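Local coordinates for protein oxalate--CoA ligase (Arabidopsis thaliana, PDB 5IE2) that belongs to the ANL superfamily of AMP-binding enzymes and holds adenosine-5'-triphosphate in a pocket of the present model, at residues A[70-73]-A[74-77]; A[294-297]-A[298-301]; A[468-471]-A[472-476]; A[88-91]-A[92-96]; A[244-247]-A[248-251]. All coordinates share one frame; numbering follows the deposited sequence.

All five contacts are local, each made along or at the start of one helix, and they sit in five different helices. Interactions 1, 2 and 3 each lie on the helix of a beta-alpha-beta unit, while 2 and 5 both pack on helix 261-273. Interaction 1 is wholly apolar in its side chains, buried between helices 33-50, 215-227 and 6-16. Interactions 2 and 5 are partly buried: in one a valine methyl lies over an arginine guanidinium at the margin of a leucine-isoleucine core, the other sets an aromatic and methionine cluster beside a water-bridged aspartate. Interaction 4, a surface contact, starts a helix with capping bonds. Interaction 3, in the C-terminal domain, has charged chains along its exposed side.

Interaction 1. Residues A[70-73]-A[74-77]; sequences VIMF and LAVI
The ring of F73 carries the methyl CD1 of I77 over one face, a CH-pi contact with CD1 3.9 Å from the F73 ring centroid and 29° off the ring normal. The methyl is displaced toward the far end of the ring, and its shortest approach is to CE2 of F73, at 3.5 Å. Near the CD2 atom of the same ring lies the methyl CD2 of L74, 3.9 Å from F73 CD2. L218 and L223 of helix 215-227 also press on the F73 side chain.

Torsions bring the F73 and I77 groups together. F73 places CG opposite its backbone N (chi1 178°), with the ring beside its carbonyl carbon. I77 keeps CG1 beside its own N and runs on extended to CD1, which reaches back one turn to the ring. A turn earlier, V70 CG1 meets L74 CD1 more loosely, at 4.2 Å. On another flank, M72 CE lies 4.3 Å from A75 CB.

Beneath the side chains runs regular i to i+4 bonding: L74 N to V70 O at 3.1 Å, A75 N to I71 O at 2.9 Å, and likewise V76 to M72 and I77 to F73. The backbone polar groups are thereby satisfied in an apolar setting. Around the helix, I71, L74, A75 and V76 pack on helix 33-50, while L74 and I77 also touch helix 6-16. This is the well-buried connecting helix of a beta-alpha-beta crossover, in which helix 67-78 links the neighbouring parallel strands 58-61 and 82-85.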
loop_
_atom_site.group_PDB
_atom_site.type_symbol
_atom_site.label_atom_id
_atom_site.label_comp_id
_atom_site.label_asym_id
_atom_site.label_seq_id
_atom_site.Cartn_x
_atom_site.Cartn_y
_atom_site.Cartn_z
ATOM N N VAL A 70 -15.448 0.911 4.502
ATOM C CA VAL A 70 -15.198 -0.532 4.685
ATOM C C VAL A 70 -16.438 -1.358 4.322
ATOM O O VAL A 70 -16.370 -2.350 3.550
ATOM C CB VAL A 70 -14.765 -0.861 6.130
ATOM C CG1 VAL A 70 -14.619 -2.386 6.323
ATOM C CG2 VAL A 70 -13.425 -0.163 6.457
ATOM N N ILE A 71 -17.571 -0.951 4.910
ATOM C CA ILE A 71 -18.792 -1.702 4.663
ATOM C C ILE A 71 -19.131 -1.697 3.183
ATOM O O ILE A 71 -19.476 -2.745 2.626
ATOM C CB ILE A 71 -19.983 -1.133 5.463
ATOM C CG1 ILE A 71 -19.701 -1.289 6.967
ATOM C CG2 ILE A 71 -21.343 -1.899 5.015
ATOM C CD1 ILE A 71 -20.649 -0.478 7.894
ATOM N N MET A 72 -19.081 -0.535 2.535
ATOM C CA MET A 72 -19.501 -0.485 1.125
ATOM C C MET A 72 -18.510 -1.159 0.173
ATOM O O MET A 72 -18.911 -1.761 -0.830
ATOM C CB MET A 72 -19.739 0.968 0.675
ATOM C CG MET A 72 -21.040 1.622 1.334
ATOM S SD MET A 72 -22.459 0.475 1.432
ATOM C CE MET A 72 -22.857 0.188 -0.322
ATOM N N PHE A 73 -17.217 -1.089 0.489
ATOM C CA PHE A 73 -16.206 -1.832 -0.292
ATOM C C PHE A 73 -16.545 -3.328 -0.325
ATOM O O PHE A 73 -16.596 -3.967 -1.419
ATOM C CB PHE A 73 -14.807 -1.616 0.294
ATOM C CG PHE A 73 -13.727 -2.380 -0.432
ATOM C CD1 PHE A 73 -13.148 -1.826 -1.581
ATOM C CD2 PHE A 73 -13.307 -3.606 0.026
ATOM C CE1 PHE A 73 -12.126 -2.529 -2.274
ATOM C CE2 PHE A 73 -12.295 -4.324 -0.650
ATOM C CZ PHE A 73 -11.725 -3.773 -1.810
ATOM N N LEU A 74 -16.795 -3.871 0.871
ATOM C CA LEU A 74 -17.070 -5.314 0.935
ATOM C C LEU A 74 -18.464 -5.658 0.401
ATOM O O LEU A 74 -18.660 -6.782 -0.087
ATOM C CB LEU A 74 -16.933 -5.807 2.379
ATOM C CG LEU A 74 -15.446 -5.765 2.812
ATOM C CD1 LEU A 74 -15.265 -6.053 4.305
ATOM C CD2 LEU A 74 -14.549 -6.796 1.955
ATOM N N ALA A 75 -19.431 -4.719 0.522
ATOM C CA ALA A 75 -20.799 -4.957 -0.035
ATOM C C ALA A 75 -20.750 -4.988 -1.557
ATOM O O ALA A 75 -21.424 -5.797 -2.192
ATOM C CB ALA A 75 -21.807 -3.889 0.440
ATOM N N VAL A 76 -19.971 -4.089 -2.146
ATOM C CA VAL A 76 -19.809 -4.070 -3.614
ATOM C C VAL A 76 -19.262 -5.434 -4.032
ATOM O O VAL A 76 -19.797 -6.085 -4.991
ATOM C CB VAL A 76 -18.890 -2.916 -4.091
ATOM C CG1 VAL A 76 -18.420 -3.154 -5.565
ATOM C CG2 VAL A 76 -19.661 -1.556 -3.951
ATOM N N ILE A 77 -18.177 -5.854 -3.378
ATOM C CA ILE A 77 -17.613 -7.138 -3.856
ATOM C C ILE A 77 -18.518 -8.335 -3.620
ATOM O O ILE A 77 -18.635 -9.270 -4.447
ATOM C CB ILE A 77 -16.276 -7.305 -3.172
ATOM C CG1 ILE A 77 -15.347 -6.251 -3.766
ATOM C CG2 ILE A 77 -15.744 -8.637 -3.288
ATOM C CD1 ILE A 77 -14.076 -6.169 -3.023
#

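Interaction 2. Residues A[294-297]-A[298-301]; sequences PVIL and SRLE
I296, L297 and L300 make up the buried part of this contact, where I296 CG2 meets L300 CD1 at 4.1 Å. E301 is the polar margin of that part: it stretches out alongside L297, whose methyl CD2 rests 3.7 Å from CD of the E301 carboxylate. With chi1 at -176°, the L297 chain trails beside its own carbonyl carbon, which carries CD2 toward the next turn. OE2 of E301 is held from outside by H332 NE2 and by the backbone N of V308.

The other flank is more open to solvent, though still in close contact. V295 and R299 are partly exposed, and V295 turns CG2 over one face of the R299 guanidinium, 3.6 Å from NH2. R299 runs extended from CG to NE beside V295, pointing the same way, and its NH1 comes 3.8 Å from CD1 of I296. NH2 also makes a weak hydrogen bond to L431 O, while R460 brings a like charge near NH1. S298 is exposed.

Backbone bonds tie the two turns: S298 N to P294 O is 2.9 Å and nearly straight at 172°, and R299, L300 and E301 repeat the i to i+4 pattern less straight. P294 opens helix 294-304. R299 borders both sides, for its chain touches L268 of helix 261-273, as I296 and L300 do. V308 of strand 308-314 meets L297 and L300; the helix thus bridges strands 284-287 and 308-314 as the middle of a beta-alpha-beta unit.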
loop_
_atom_site.group_PDB
_atom_site.type_symbol
_atom_site.label_atom_id
_atom_site.label_comp_id
_atom_site.label_asym_id
_atom_site.label_seq_id
_atom_site.Cartn_x
_atom_site.Cartn_y
_atom_site.Cartn_z
ATOM N N PRO A 294 18.287 1.068 6.409
ATOM C CA PRO A 294 18.673 0.393 7.660
ATOM C C PRO A 294 18.675 1.317 8.886
ATOM O O PRO A 294 18.335 0.894 10.008
ATOM C CB PRO A 294 20.080 -0.110 7.355
ATOM C CG PRO A 294 19.964 -0.484 5.837
ATOM C CD PRO A 294 19.118 0.629 5.257
ATOM N N VAL A 295 19.023 2.577 8.682
ATOM C CA VAL A 295 19.077 3.475 9.859
ATOM C C VAL A 295 17.650 3.752 10.390
ATOM O O VAL A 295 17.420 3.846 11.620
ATOM C CB VAL A 295 19.829 4.756 9.515
ATOM C CG1 VAL A 295 19.032 5.641 8.547
ATOM C CG2 VAL A 295 20.187 5.536 10.820
ATOM N N ILE A 296 16.652 3.811 9.500
ATOM C CA ILE A 296 15.280 3.967 9.980
ATOM C C ILE A 296 14.808 2.696 10.689
ATOM O O ILE A 296 14.110 2.756 11.711
ATOM C CB ILE A 296 14.300 4.319 8.846
ATOM C CG1 ILE A 296 14.784 5.572 8.079
ATOM C CG2 ILE A 296 12.864 4.466 9.408
ATOM C CD1 ILE A 296 15.095 6.807 9.075
ATOM N N LEU A 297 15.180 1.537 10.146
ATOM C CA LEU A 297 14.843 0.283 10.822
ATOM C C LEU A 297 15.401 0.297 12.273
ATOM O O LEU A 297 14.649 0.019 13.252
ATOM C CB LEU A 297 15.397 -0.922 10.012
ATOM C CG LEU A 297 15.035 -2.317 10.550
ATOM C CD1 LEU A 297 15.032 -3.339 9.374
ATOM C CD2 LEU A 297 15.992 -2.814 11.622
ATOM N N SER A 298 16.698 0.622 12.407
ATOM C CA SER A 298 17.351 0.719 13.729
ATOM C C SER A 298 16.625 1.660 14.632
ATOM O O SER A 298 16.402 1.369 15.827
ATOM C CB SER A 298 18.803 1.224 13.599
ATOM O OG SER A 298 19.541 0.216 12.977
ATOM N N ARG A 299 16.332 2.835 14.105
ATOM C CA ARG A 299 15.653 3.833 14.948
ATOM C C ARG A 299 14.297 3.348 15.437
ATOM O O ARG A 299 13.925 3.617 16.578
ATOM C CB ARG A 299 15.480 5.156 14.209
ATOM C CG ARG A 299 16.801 5.889 14.025
ATOM C CD ARG A 299 16.659 7.137 13.170
ATOM N NE ARG A 299 18.013 7.687 12.850
ATOM C CZ ARG A 299 18.243 8.606 11.921
ATOM N NH1 ARG A 299 17.220 9.139 11.274
ATOM N NH2 ARG A 299 19.491 8.978 11.628
ATOM N N LEU A 300 13.549 2.636 14.575
ATOM C CA LEU A 300 12.261 2.128 14.995
ATOM C C LEU A 300 12.386 1.041 16.062
ATOM O O LEU A 300 11.580 1.027 17.011
ATOM C CB LEU A 300 11.484 1.573 13.769
ATOM C CG LEU A 300 10.864 2.540 12.764
ATOM C CD1 LEU A 300 10.451 1.779 11.439
ATOM C CD2 LEU A 300 9.610 3.252 13.369
ATOM N N GLU A 301 13.325 0.095 15.885
ATOM C CA GLU A 301 13.471 -0.981 16.876
ATOM C C GLU A 301 13.921 -0.345 18.206
ATOM O O GLU A 301 13.471 -0.770 19.268
ATOM C CB GLU A 301 14.470 -2.059 16.430
ATOM C CG GLU A 301 13.937 -2.782 15.193
ATOM C CD GLU A 301 14.689 -4.044 14.844
ATOM O OE1 GLU A 301 15.880 -4.172 15.251
ATOM O OE2 GLU A 301 14.080 -4.883 14.119
#

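Interaction 3. Residues A[468-471]-A[472-476]; sequences EDIK and AFCKK
The carbonyl oxygen of I470 accepts the backbone N of C474 at 2.9 Å, with an N-H...O angle of 169°. The cysteine sets SG beside its own backbone N (chi1 -73°), which brings the sulfur alongside the isoleucine branch, with C474 SG 4.1 Å from I470 CG2. This pair forms the buried stripe of the helix, and L430 of helix 423-430 packs on both of its members.

The bond recurs along the segment: A472 N to E468 O at 2.9 Å, F473 N to D469 O at 3.0 Å, and K475 N to K471 O at 2.9 Å. Over the last of these carbonyls passes the aliphatic chain of K475, with CG 3.3 Å from K471 O. The K471 chain bends at chi3 and sends NZ to the carbonyl oxygen of K485. The F473 ring leads away from the preceding turn toward helix 423-430 and meets H433 edge-to-face.

Helix 467-477 lies between strands 450-459 and 487-489 in the chain, within the C-terminal domain. On its outer side NZ of K475 stands 5.4 Å from OE1 of E468 without pairing, and 5.6 Å from NZ of K471. The chemistry is thus amphipathic: apolar and sulfur contacts lie inside, E468, D469 and K475 outside, and any repulsion between the two ammonium groups is probably softened by solvent and by the nearby glutamate.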
loop_
_atom_site.group_PDB
_atom_site.type_symbol
_atom_site.label_atom_id
_atom_site.label_comp_id
_atom_site.label_asym_id
_atom_site.label_seq_id
_atom_site.Cartn_x
_atom_site.Cartn_y
_atom_site.Cartn_z
ATOM N N GLU A 468 28.478 20.957 0.702
ATOM C CA GLU A 468 29.810 20.426 0.891
ATOM C C GLU A 468 29.903 19.467 2.065
ATOM O O GLU A 468 30.598 18.469 1.950
ATOM C CB GLU A 468 30.819 21.564 1.064
ATOM C CG GLU A 468 31.074 22.269 -0.258
ATOM C CD GLU A 468 31.528 21.306 -1.358
ATOM O OE1 GLU A 468 32.425 20.451 -1.099
ATOM O OE2 GLU A 468 30.947 21.386 -2.479
ATOM N N ASP A 469 29.168 19.733 3.145
ATOM C CA ASP A 469 29.075 18.813 4.267
ATOM C C ASP A 469 28.502 17.471 3.787
ATOM O O ASP A 469 29.058 16.418 4.087
ATOM C CB ASP A 469 28.163 19.337 5.382
ATOM C CG ASP A 469 28.745 20.531 6.119
ATOM O OD1 ASP A 469 29.980 20.575 6.347
ATOM O OD2 ASP A 469 27.939 21.414 6.511
ATOM N N ILE A 470 27.405 17.542 3.043
ATOM C CA ILE A 470 26.712 16.318 2.573
ATOM C C ILE A 470 27.613 15.521 1.664
ATOM O O ILE A 470 27.747 14.303 1.790
ATOM C CB ILE A 470 25.419 16.642 1.818
ATOM C CG1 ILE A 470 24.403 17.302 2.753
ATOM C CG2 ILE A 470 24.799 15.344 1.234
ATOM C CD1 ILE A 470 24.012 16.435 3.957
ATOM N N LYS A 471 28.242 16.217 0.733
ATOM C CA LYS A 471 29.124 15.552 -0.181
ATOM C C LYS A 471 30.299 14.912 0.557
ATOM O O LYS A 471 30.640 13.778 0.267
ATOM C CB LYS A 471 29.610 16.522 -1.266
ATOM C CG LYS A 471 28.516 16.831 -2.301
ATOM C CD LYS A 471 29.027 17.767 -3.409
ATOM C CE LYS A 471 29.844 17.024 -4.439
ATOM N NZ LYS A 471 30.213 17.879 -5.623
ATOM N N ALA A 472 30.921 15.622 1.498
ATOM C CA ALA A 472 32.052 15.060 2.236
ATOM C C ALA A 472 31.662 13.783 3.009
ATOM O O ALA A 472 32.399 12.741 3.025
ATOM C CB ALA A 472 32.625 16.128 3.210
ATOM N N PHE A 473 30.492 13.872 3.635
ATOM C CA PHE A 473 29.960 12.751 4.383
ATOM C C PHE A 473 29.730 11.548 3.436
ATOM O O PHE A 473 30.108 10.412 3.734
ATOM C CB PHE A 473 28.670 13.168 5.082
ATOM C CG PHE A 473 28.030 12.064 5.877
ATOM C CD1 PHE A 473 28.418 11.815 7.197
ATOM C CD2 PHE A 473 27.046 11.263 5.300
ATOM C CE1 PHE A 473 27.794 10.789 7.937
ATOM C CE2 PHE A 473 26.469 10.246 5.999
ATOM C CZ PHE A 473 26.822 10.005 7.324
ATOM N N CYS A 474 29.088 11.803 2.301
ATOM C CA CYS A 474 28.879 10.761 1.285
ATOM C C CYS A 474 30.196 10.161 0.827
ATOM O O CYS A 474 30.277 8.962 0.636
ATOM C CB CYS A 474 28.131 11.311 0.075
ATOM S SG CYS A 474 26.371 11.612 0.430
ATOM N N LYS A 475 31.228 10.987 0.652
ATOM C CA LYS A 475 32.522 10.479 0.184
ATOM C C LYS A 475 33.152 9.555 1.205
ATOM O O LYS A 475 33.994 8.717 0.836
ATOM C CB LYS A 475 33.505 11.617 -0.138
ATOM C CG LYS A 475 33.173 12.382 -1.419
ATOM C CD LYS A 475 33.925 13.736 -1.427
ATOM C CE LYS A 475 33.925 14.428 -2.803
ATOM N NZ LYS A 475 34.531 15.800 -2.713
ATOM N N LYS A 476 32.769 9.710 2.477
ATOM C CA LYS A 476 33.324 8.779 3.459
ATOM C C LYS A 476 32.589 7.420 3.523
ATOM O O LYS A 476 33.070 6.477 4.131
ATOM C CB LYS A 476 33.387 9.475 4.825
ATOM C CG LYS A 476 34.724 10.248 4.942
ATOM C CD LYS A 476 34.789 11.275 6.090
ATOM C CE LYS A 476 36.205 11.907 6.199
ATOM N NZ LYS A 476 37.326 10.902 6.237
#

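Interaction 4. Residues A[88-91]-A[92-96]; sequences AAYT and AEEFE
T91, at the N-cap, and E94, three residues on, form a capping box: E94 N donates to T91 OG1 at 3.1 Å, and T91 N donates back to E94 OE1 at 2.8 Å, nearly straight at 172°. The glutamate oxygen uses its anti lone pair, the one turned away from OE2. T91 holds OG1 between its backbone N and carbonyl carbon (chi1 67°), which faces the hydroxyl toward the first turn. OG1 also lies 2.8 Å from E93 OE1 in a weak bond, though E94 OE1 competes for the same proton. A water donates to E94 OE1 at 2.6 Å and to A89 O, tying the loop to the carboxylate. The helix bonding proper begins with F95 N on T91 O, 2.9 Å.

Apolar contacts flank the cap. Y90 lays CB over one face of the F95 ring, 3.6 Å from its centroid, and turns the edge of its own ring toward that face with the planes at 85°. This pairing of the residue before the N-cap (Y90) with the fourth residue after the cap (F95) fits a hydrophobic staple. F95 is further buried against helix 115-123, and Y90 stacks on Y98.

The box thus satisfies E94 N and, in the loop, T91 N, while the staple packs Y90 on F95; the carboxylates of E93 and E94 at the start of helix 92-101 probably interact favourably with the helix dipole.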
loop_
_atom_site.group_PDB
_atom_site.type_symbol
_atom_site.label_atom_id
_atom_site.label_comp_id
_atom_site.label_asym_id
_atom_site.label_seq_id
_atom_site.Cartn_x
_atom_site.Cartn_y
_atom_site.Cartn_z
ATOM N N ALA A 88 -9.944 10.792 -2.611
ATOM C CA ALA A 88 -10.952 11.826 -2.433
ATOM C C ALA A 88 -10.441 13.201 -2.858
ATOM O O ALA A 88 -11.252 14.116 -3.064
ATOM C CB ALA A 88 -11.427 11.881 -0.955
ATOM N N ALA A 89 -9.115 13.335 -2.996
ATOM C CA ALA A 89 -8.511 14.655 -3.268
ATOM C C ALA A 89 -8.399 14.975 -4.755
ATOM O O ALA A 89 -7.878 16.030 -5.144
ATOM C CB ALA A 89 -7.134 14.739 -2.615
ATOM N N TYR A 90 -8.871 14.082 -5.618
ATOM C CA TYR A 90 -8.842 14.331 -7.054
ATOM C C TYR A 90 -9.644 15.589 -7.447
ATOM O O TYR A 90 -10.664 15.911 -6.814
ATOM C CB TYR A 90 -9.416 13.123 -7.823
ATOM C CG TYR A 90 -8.481 11.929 -7.985
ATOM C CD1 TYR A 90 -7.106 12.080 -8.084
ATOM C CD2 TYR A 90 -8.997 10.625 -8.043
ATOM C CE1 TYR A 90 -6.257 10.973 -8.264
ATOM C CE2 TYR A 90 -8.167 9.543 -8.190
ATOM C CZ TYR A 90 -6.796 9.712 -8.320
ATOM O OH TYR A 90 -5.968 8.602 -8.472
ATOM N N THR A 91 -9.195 16.245 -8.515
ATOM C CA THR A 91 -9.973 17.327 -9.114
ATOM C C THR A 91 -11.151 16.752 -9.881
ATOM O O THR A 91 -11.178 15.550 -10.170
ATOM C CB THR A 91 -9.142 18.141 -10.066
ATOM O OG1 THR A 91 -8.806 17.318 -11.202
ATOM C CG2 THR A 91 -7.888 18.671 -9.369
ATOM N N ALA A 92 -12.115 17.597 -10.247
ATOM C CA ALA A 92 -13.253 17.115 -11.019
ATOM C C ALA A 92 -12.762 16.488 -12.342
ATOM O O ALA A 92 -13.333 15.501 -12.818
ATOM C CB ALA A 92 -14.253 18.248 -11.297
ATOM N N GLU A 93 -11.702 17.052 -12.940
ATOM C CA GLU A 93 -11.178 16.538 -14.212
ATOM C C GLU A 93 -10.569 15.142 -14.049
ATOM O O GLU A 93 -10.732 14.236 -14.915
ATOM C CB GLU A 93 -10.116 17.503 -14.809
ATOM C CG GLU A 93 -10.553 19.014 -14.865
ATOM C CD GLU A 93 -10.805 19.680 -13.492
ATOM O OE1 GLU A 93 -10.096 19.367 -12.534
ATOM O OE2 GLU A 93 -11.723 20.510 -13.362
ATOM N N GLU A 94 -9.838 14.983 -12.946
ATOM C CA GLU A 94 -9.247 13.675 -12.612
ATOM C C GLU A 94 -10.343 12.656 -12.359
ATOM O O GLU A 94 -10.305 11.538 -12.891
ATOM C CB GLU A 94 -8.337 13.789 -11.412
ATOM C CG GLU A 94 -7.092 14.661 -11.714
ATOM C CD GLU A 94 -6.226 14.935 -10.488
ATOM O OE1 GLU A 94 -6.737 15.367 -9.437
ATOM O OE2 GLU A 94 -5.015 14.663 -10.561
ATOM N N PHE A 95 -11.333 13.036 -11.562
ATOM C CA PHE A 95 -12.458 12.124 -11.321
ATOM C C PHE A 95 -13.166 11.735 -12.607
ATOM O O PHE A 95 -13.541 10.572 -12.775
ATOM C CB PHE A 95 -13.474 12.724 -10.368
ATOM C CG PHE A 95 -13.162 12.502 -8.905
ATOM C CD1 PHE A 95 -13.092 11.218 -8.368
ATOM C CD2 PHE A 95 -12.991 13.608 -8.045
ATOM C CE1 PHE A 95 -12.846 11.017 -6.982
ATOM C CE2 PHE A 95 -12.765 13.412 -6.680
ATOM C CZ PHE A 95 -12.665 12.117 -6.152
ATOM N N GLU A 96 -13.353 12.676 -13.514
ATOM C CA GLU A 96 -14.027 12.354 -14.761
ATOM C C GLU A 96 -13.208 11.333 -15.528
ATOM O O GLU A 96 -13.760 10.327 -16.054
ATOM C CB GLU A 96 -14.270 13.610 -15.614
ATOM C CG GLU A 96 -14.784 13.248 -16.992
ATOM C CD GLU A 96 -15.128 14.447 -17.884
ATOM O OE1 GLU A 96 -15.238 15.585 -17.366
ATOM O OE2 GLU A 96 -15.290 14.224 -19.104
HETATM O O HOH W 1 -5.464 16.264 -7.306
#

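Interaction 5. Residues A[244-247]-A[248-251]; sequences TFWP and DMKK
M249 folds back over F245. Its chi1 of -67° sets CG over one face of the F245 ring, 3.8 Å from the centroid. A bend at chi2 (-80°) then puts SD obliquely, 4.4 Å from the F245 centroid, and another at chi3 directs CE. The sulfur makes a Met-aromatic contact by way of CE1 and CZ of F245, each 3.7 Å from SD. F245 meets it with a ring that leaves on the side of its own carbonyl carbon, along the helix toward the methionine. The same F245 ring leans on W246: its CE2 stands over the centre of the indole, which in turn receives M249 CB obliquely, 3.9 Å from CE3.

T244 and D248 run side by side, pointing the same way, on another flank. Their oxygens OG1 and OD2 stay 4.1 Å apart, and a water spans them, donating to D248 OD2 at 2.6 Å and bonded to T244 OG1. The other oxygen, D248 OD1, is bonded to S26 OG, so both ends of this buried carboxylate have partners. K250 bends at chi3, and its NZ makes a salt bridge with E276 OE1 and a hydrogen bond to E278 O.

P247 brings no amide hydrogen, and the helix kinks there, yet D248 N still reaches T244 O, at 3.0 Å, and the next three amides keep the pattern. F245, W246 and M249 thus form an apolar flank, with Y257 and Y279 adding edge-to-face neighbours, and P247 and K251 are exposed; on the polar but also buried flank, the aspartate's charge is probably stabilised by the water and the serine hydroxyl.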
loop_
_atom_site.group_PDB
_atom_site.type_symbol
_atom_site.label_atom_id
_atom_site.label_comp_id
_atom_site.label_asym_id
_atom_site.label_seq_id
_atom_site.Cartn_x
_atom_site.Cartn_y
_atom_site.Cartn_z
ATOM N N THR A 244 -2.625 11.358 17.379
ATOM C CA THR A 244 -3.552 10.396 17.974
ATOM C C THR A 244 -3.133 8.941 17.784
ATOM O O THR A 244 -3.799 8.054 18.299
ATOM C CB THR A 244 -4.966 10.530 17.407
ATOM O OG1 THR A 244 -4.942 10.268 15.999
ATOM C CG2 THR A 244 -5.525 11.960 17.686
ATOM N N PHE A 245 -2.051 8.716 17.031
ATOM C CA PHE A 245 -1.623 7.340 16.673
ATOM C C PHE A 245 -1.422 6.455 17.894
ATOM O O PHE A 245 -2.059 5.394 18.006
ATOM C CB PHE A 245 -0.330 7.386 15.833
ATOM C CG PHE A 245 0.205 6.022 15.493
ATOM C CD1 PHE A 245 -0.598 5.136 14.779
ATOM C CD2 PHE A 245 1.467 5.614 15.918
ATOM C CE1 PHE A 245 -0.147 3.848 14.448
ATOM C CE2 PHE A 245 1.937 4.307 15.593
ATOM C CZ PHE A 245 1.119 3.436 14.866
ATOM N N TRP A 246 -0.513 6.843 18.804
ATOM C CA TRP A 246 -0.214 5.971 19.917
ATOM C C TRP A 246 -1.363 5.904 20.910
ATOM O O TRP A 246 -1.591 4.838 21.450
ATOM C CB TRP A 246 1.083 6.375 20.631
ATOM C CG TRP A 246 2.317 5.984 19.774
ATOM C CD1 TRP A 246 3.194 6.837 19.175
ATOM C CD2 TRP A 246 2.745 4.658 19.435
ATOM N NE1 TRP A 246 4.154 6.133 18.478
ATOM C CE2 TRP A 246 3.894 4.789 18.615
ATOM C CE3 TRP A 246 2.277 3.376 19.755
ATOM C CZ2 TRP A 246 4.592 3.681 18.121
ATOM C CZ3 TRP A 246 2.956 2.264 19.247
ATOM C CH2 TRP A 246 4.114 2.425 18.443
ATOM N N PRO A 247 -2.074 7.026 21.145
ATOM C CA PRO A 247 -3.273 6.829 21.994
ATOM C C PRO A 247 -4.272 5.798 21.450
ATOM O O PRO A 247 -4.835 5.019 22.242
ATOM C CB PRO A 247 -3.881 8.222 22.045
ATOM C CG PRO A 247 -2.661 9.120 22.036
ATOM C CD PRO A 247 -1.733 8.466 21.030
ATOM N N ASP A 248 -4.488 5.799 20.133
ATOM C CA ASP A 248 -5.352 4.787 19.510
ATOM C C ASP A 248 -4.760 3.385 19.602
ATOM O O ASP A 248 -5.497 2.421 19.858
ATOM C CB ASP A 248 -5.633 5.127 18.048
ATOM C CG ASP A 248 -6.701 6.228 17.879
ATOM O OD1 ASP A 248 -7.394 6.551 18.881
ATOM O OD2 ASP A 248 -6.836 6.762 16.749
ATOM N N MET A 249 -3.454 3.267 19.369
ATOM C CA MET A 249 -2.805 1.953 19.429
ATOM C C MET A 249 -2.956 1.381 20.838
ATOM O O MET A 249 -3.143 0.173 21.001
ATOM C CB MET A 249 -1.319 2.041 19.070
ATOM C CG MET A 249 -1.040 2.413 17.598
ATOM S SD MET A 249 -1.203 0.967 16.464
ATOM C CE MET A 249 0.320 0.039 16.880
ATOM N N LYS A 250 -2.807 2.243 21.865
ATOM C CA LYS A 250 -2.964 1.725 23.230
ATOM C C LYS A 250 -4.396 1.365 23.541
ATOM O O LYS A 250 -4.682 0.255 24.019
ATOM C CB LYS A 250 -2.475 2.749 24.285
ATOM C CG LYS A 250 -1.019 2.975 24.244
ATOM C CD LYS A 250 -0.730 4.107 25.277
ATOM C CE LYS A 250 0.417 4.954 24.852
ATOM N NZ LYS A 250 0.861 5.785 26.031
ATOM N N LYS A 251 -5.303 2.308 23.273
ATOM C CA LYS A 251 -6.671 2.153 23.712
ATOM C C LYS A 251 -7.334 0.926 23.078
ATOM O O LYS A 251 -8.153 0.276 23.680
ATOM C CB LYS A 251 -7.477 3.395 23.333
ATOM C CG LYS A 251 -8.963 3.305 23.639
ATOM C CD LYS A 251 -9.624 4.671 23.362
ATOM C CE LYS A 251 -11.161 4.559 23.535
ATOM N NZ LYS A 251 -11.907 5.835 23.222
HETATM O O HOH W 2 -4.958 7.601 15.165
#